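Local atomic coordinates of alpha-1,3-glucanase (Streptomyces thermodiastaticus, PDB entry 7C7D), a protein that probably hydrolyses internal alpha-1,3-glucosidic bonds of alpha-1,3-glucan, as a thermostable, calcium-binding endo-glycosidase of family GH87. Residues A[65-70]-A[99-104]; A[126-131]-A[179-184]. One frame throughout, in Å; residues are numbered along the deposited sequence.

Contact 1: residues A[65-70]-A[99-104]. With CA (calcium ion), chain C.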
# COMPACT_ATOMS: atom_id res chain seq x y z
N GLU A 65 17.99 3.57 -10.21
CA GLU A 65 18.48 4.73 -10.93
C GLU A 65 19.56 5.48 -10.15
O GLU A 65 20.22 6.35 -10.74
CB GLU A 65 17.31 5.65 -11.29
CG GLU A 65 16.46 6.11 -10.10
CD GLU A 65 15.27 5.19 -9.79
OE1 GLU A 65 15.34 3.98 -10.04
OE2 GLU A 65 14.26 5.70 -9.25
N SER A 66 19.75 5.18 -8.87
CA SER A 66 20.83 5.75 -8.07
C SER A 66 22.06 4.86 -8.03
O SER A 66 23.06 5.23 -7.40
CB SER A 66 20.35 6.03 -6.64
OG SER A 66 20.37 4.84 -5.85
N ALA A 67 22.03 3.71 -8.68
CA ALA A 67 23.13 2.77 -8.68
C ALA A 67 23.93 2.91 -9.97
O ALA A 67 23.57 3.67 -10.87
CB ALA A 67 22.61 1.35 -8.47
N THR A 68 25.04 2.20 -10.04
CA THR A 68 25.93 2.28 -11.20
C THR A 68 25.53 1.20 -12.19
O THR A 68 25.39 0.03 -11.81
CB THR A 68 27.37 2.08 -10.75
OG1 THR A 68 27.68 3.08 -9.77
CG2 THR A 68 28.32 2.22 -11.93
N THR A 69 25.33 1.57 -13.45
CA THR A 69 24.70 0.65 -14.39
C THR A 69 25.30 0.77 -15.79
O THR A 69 25.82 1.81 -16.19
CB THR A 69 23.18 0.87 -14.47
OG1 THR A 69 22.57 -0.19 -15.21
CG2 THR A 69 22.84 2.18 -15.15
N THR A 70 25.19 -0.33 -16.53
CA THR A 70 25.45 -0.34 -17.96
C THR A 70 24.16 -0.41 -18.77
O THR A 70 24.22 -0.54 -20.00
CB THR A 70 26.39 -1.50 -18.33
OG1 THR A 70 25.78 -2.74 -17.95
CG2 THR A 70 27.73 -1.34 -17.63
N GLN A 99 23.79 -6.44 -19.39
CA GLN A 99 23.86 -5.23 -18.63
C GLN A 99 23.54 -5.51 -17.18
O GLN A 99 22.88 -6.49 -16.84
CB GLN A 99 22.96 -4.15 -19.27
CG GLN A 99 23.36 -3.85 -20.75
CD GLN A 99 22.41 -2.96 -21.53
OE1 GLN A 99 21.26 -2.76 -21.16
NE2 GLN A 99 22.89 -2.46 -22.66
N ARG A 100 24.08 -4.65 -16.33
CA ARG A 100 24.04 -4.89 -14.91
C ARG A 100 23.76 -3.58 -14.21
O ARG A 100 23.94 -2.49 -14.75
CB ARG A 100 25.36 -5.49 -14.41
CG ARG A 100 26.57 -4.62 -14.69
CD ARG A 100 27.86 -5.39 -14.44
NE ARG A 100 28.95 -4.98 -15.33
CZ ARG A 100 29.22 -5.55 -16.50
NH1 ARG A 100 28.49 -6.56 -16.95
NH2 ARG A 100 30.25 -5.12 -17.22
N VAL A 101 23.29 -3.71 -12.98
CA VAL A 101 23.17 -2.58 -12.09
C VAL A 101 23.87 -2.96 -10.80
O VAL A 101 23.63 -4.05 -10.25
CB VAL A 101 21.71 -2.15 -11.86
CG1 VAL A 101 20.87 -3.31 -11.38
CG2 VAL A 101 21.64 -0.99 -10.88
N GLU A 102 24.80 -2.12 -10.36
CA GLU A 102 25.67 -2.41 -9.23
C GLU A 102 25.26 -1.51 -8.08
O GLU A 102 25.46 -0.29 -8.14
CB GLU A 102 27.12 -2.16 -9.62
CG GLU A 102 28.12 -2.46 -8.53
CD GLU A 102 29.55 -2.28 -9.01
OE1 GLU A 102 29.75 -2.11 -10.23
OE2 GLU A 102 30.47 -2.33 -8.16
N PHE A 103 24.69 -2.10 -7.04
CA PHE A 103 24.23 -1.36 -5.88
C PHE A 103 25.33 -1.30 -4.83
O PHE A 103 26.02 -2.29 -4.59
CB PHE A 103 23.03 -2.07 -5.25
CG PHE A 103 21.78 -2.03 -6.08
CD1 PHE A 103 20.87 -1.00 -5.94
CD2 PHE A 103 21.51 -3.04 -6.99
CE1 PHE A 103 19.72 -0.96 -6.70
CE2 PHE A 103 20.36 -3.01 -7.75
CZ PHE A 103 19.46 -1.97 -7.61
N THR A 104 25.46 -0.15 -4.19
CA THR A 104 26.24 -0.05 -2.97
C THR A 104 25.33 -0.39 -1.80
O THR A 104 24.29 0.24 -1.61
CB THR A 104 26.85 1.34 -2.82
OG1 THR A 104 27.80 1.55 -3.88
CG2 THR A 104 27.58 1.45 -1.48
CA CA C . 13.10 3.46 -9.16
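T68 pairs with E102 through two backbone hydrogen bonds, and T69 faces V101 as the non-hydrogen-bonded pair beside it, so 67-70 runs antiparallel to 99-103. Of the two bonds, E102 N to T68 O is the shorter at 2.7 Å and T68 N to E102 O the longer at 3.2 Å. Two residues on from E102, R100 O takes two donors. T70 N reaches it at 3.1 Å in the carbonyl plane, while T69 OG1, at 2.7 Å, is tilted 31° from that plane. The hydroxyl gets there because chi1 of T69 (-170°) turns OG1 to the side of its own carbonyl carbon; the same oxygen is also bonded to G71 N. T70 answers with its side chain, OG1 accepting from R100 N at 3.0 Å in the place where a backbone carbonyl would normally continue the pairing. At the other end A67 CB lies over one face of the F103 ring, offset toward the rim, a CH-pi contact at 4.2 Å from the centroid. The same methyl presses tightly on V101 CG2, 3.5 Å away. E65 points off from this pairing and holds the calcium ion with both carboxylate oxygens, together with E63 and the backbone oxygens of S88, Q91 and D191. The T69 hydroxyl thus doubles the grip on R100 O, and that of T70 extends the pairing just past the two-residue strand.

Contact 2: residues A[126-131]-A[179-184]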
# COMPACT_ATOMS: atom_id res chain seq x y z
N LEU A 126 17.58 -13.40 -13.09
CA LEU A 126 18.47 -12.26 -12.94
C LEU A 126 19.60 -12.71 -12.03
O LEU A 126 19.35 -13.13 -10.89
CB LEU A 126 17.69 -11.10 -12.32
CG LEU A 126 18.32 -9.71 -12.27
CD1 LEU A 126 18.74 -9.20 -13.64
CD2 LEU A 126 17.34 -8.74 -11.63
N ASP A 127 20.83 -12.67 -12.54
CA ASP A 127 21.96 -13.15 -11.76
C ASP A 127 22.34 -12.13 -10.69
O ASP A 127 22.11 -10.93 -10.83
CB ASP A 127 23.17 -13.41 -12.67
CG ASP A 127 23.07 -14.74 -13.40
OD1 ASP A 127 22.11 -15.49 -13.16
OD2 ASP A 127 23.98 -15.04 -14.21
N VAL A 128 22.91 -12.64 -9.59
CA VAL A 128 23.32 -11.83 -8.46
C VAL A 128 24.80 -12.06 -8.21
O VAL A 128 25.25 -13.20 -8.10
CB VAL A 128 22.50 -12.15 -7.20
CG1 VAL A 128 22.86 -11.20 -6.06
CG2 VAL A 128 21.00 -12.07 -7.50
N TYR A 129 25.56 -10.96 -8.14
CA TYR A 129 26.97 -10.99 -7.80
C TYR A 129 27.16 -10.21 -6.51
O TYR A 129 26.47 -9.21 -6.27
CB TYR A 129 27.82 -10.33 -8.89
CG TYR A 129 27.90 -11.10 -10.19
CD1 TYR A 129 26.80 -11.22 -11.03
CD2 TYR A 129 29.09 -11.70 -10.60
CE1 TYR A 129 26.87 -11.92 -12.22
CE2 TYR A 129 29.17 -12.40 -11.78
CZ TYR A 129 28.06 -12.51 -12.59
OH TYR A 129 28.14 -13.21 -13.77
N VAL A 130 28.08 -10.67 -5.67
CA VAL A 130 28.47 -9.95 -4.47
C VAL A 130 29.98 -9.78 -4.53
O VAL A 130 30.72 -10.77 -4.47
CB VAL A 130 28.05 -10.68 -3.19
CG1 VAL A 130 28.67 -10.00 -1.99
CG2 VAL A 130 26.53 -10.73 -3.07
N ASN A 131 30.43 -8.54 -4.68
CA ASN A 131 31.85 -8.22 -4.75
C ASN A 131 32.52 -8.86 -5.97
O ASN A 131 33.65 -9.34 -5.90
CB ASN A 131 32.58 -8.61 -3.45
CG ASN A 131 32.13 -7.79 -2.27
OD1 ASN A 131 32.08 -8.28 -1.14
ND2 ASN A 131 31.78 -6.53 -2.51
N VAL A 179 26.41 -5.22 -4.43
CA VAL A 179 25.54 -6.26 -4.94
C VAL A 179 25.15 -5.87 -6.35
O VAL A 179 24.59 -4.79 -6.57
CB VAL A 179 24.29 -6.45 -4.05
CG1 VAL A 179 23.30 -7.41 -4.71
CG2 VAL A 179 24.69 -6.95 -2.68
N THR A 180 25.47 -6.74 -7.31
CA THR A 180 25.23 -6.47 -8.72
C THR A 180 24.18 -7.43 -9.25
O THR A 180 24.25 -8.64 -9.00
CB THR A 180 26.53 -6.59 -9.53
OG1 THR A 180 27.49 -5.66 -9.03
CG2 THR A 180 26.27 -6.30 -11.00
N LEU A 181 23.21 -6.88 -9.96
CA LEU A 181 22.22 -7.67 -10.67
C LEU A 181 22.58 -7.64 -12.15
O LEU A 181 22.78 -6.57 -12.72
CB LEU A 181 20.82 -7.08 -10.46
CG LEU A 181 20.42 -6.80 -9.02
CD1 LEU A 181 19.00 -6.26 -8.95
CD2 LEU A 181 20.55 -8.07 -8.18
N GLN A 182 22.68 -8.82 -12.76
CA GLN A 182 23.13 -8.97 -14.13
C GLN A 182 22.08 -9.71 -14.94
O GLN A 182 21.76 -10.87 -14.63
CB GLN A 182 24.46 -9.73 -14.18
CG GLN A 182 25.03 -9.88 -15.57
CD GLN A 182 26.51 -9.57 -15.60
OE1 GLN A 182 26.93 -8.45 -15.29
NE2 GLN A 182 27.31 -10.56 -15.95
N ALA A 183 21.55 -9.06 -15.97
CA ALA A 183 20.57 -9.70 -16.84
C ALA A 183 21.29 -10.66 -17.77
O ALA A 183 22.42 -10.40 -18.18
CB ALA A 183 19.84 -8.64 -17.67
N THR A 184 20.66 -11.79 -18.09
CA THR A 184 21.32 -12.81 -18.91
C THR A 184 20.41 -13.42 -19.96
O THR A 184 20.88 -13.75 -21.06
CB THR A 184 21.91 -13.93 -18.04
OG1 THR A 184 20.86 -14.58 -17.31
CG2 THR A 184 22.97 -13.41 -17.08
O HOH W 1 25.98 -13.56 -15.14
O HOH W 2 29.09 -7.08 -6.80
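The Y129 ring leans across Q182, with CE1 3.8 Å from Q182 CB and the ring and amide planes 48° apart. A water in the plane of the ring, at its edge, joins Y129 OH (2.6 Å) to D127 OD2, to which it donates at 2.7 Å; its bond from Q182 NE2 is weak. The other end of that amide is fixed from outside, Q182 OE1 accepting from R100 NH1, while T184 CG2 packs against D127 OD2. Behind these side chains the backbones pair antiparallel, Y129 with T180 and D127 with Q182 as hydrogen-bonded pairs. Y129 N to T180 O (2.8 Å) and T180 N to Y129 O (2.9 Å) are both nearly straight at the hydrogen. The opposite face is aliphatic: V128 CG1 meets V179 CG1 at 4.0 Å, V128 CG2 lies alongside L181 CD2, and L126, with CG swung to the carbonyl side (chi1 -170°), brings CD2 to L181 CD1 at 4.0 Å. Beneath this layer strand 188-196 supplies F195 against V179 and V190 against L181. Laterally, 179-183 bonds to strand 100-104 and 126-130 to strand 133-142, making this pair interior to the five-stranded sheet.

How the contacts relate
Both contacts belong to one antiparallel five-stranded sheet, ordered 68-69, 100-104, 178-183, 123-130, 133-142, in the D1 domain. Contact 1 closes before contact 2 opens along the chain, and their centres are about 10 Å apart, since strands 100-104 and 178-183 lie side by side. Probable backbone hydrogen bonds F103 N to V179 O (2.7 Å) and L181 N to V101 O (2.9 Å) join the two. Contact 1 is thus the sheet's edge, beside the calcium site, and contact 2 its interior. Together they join four of the five strands in the all-beta module that accompanies the parallel beta-helix, the part that in GH87 enzymes probably carries the catalytic machinery.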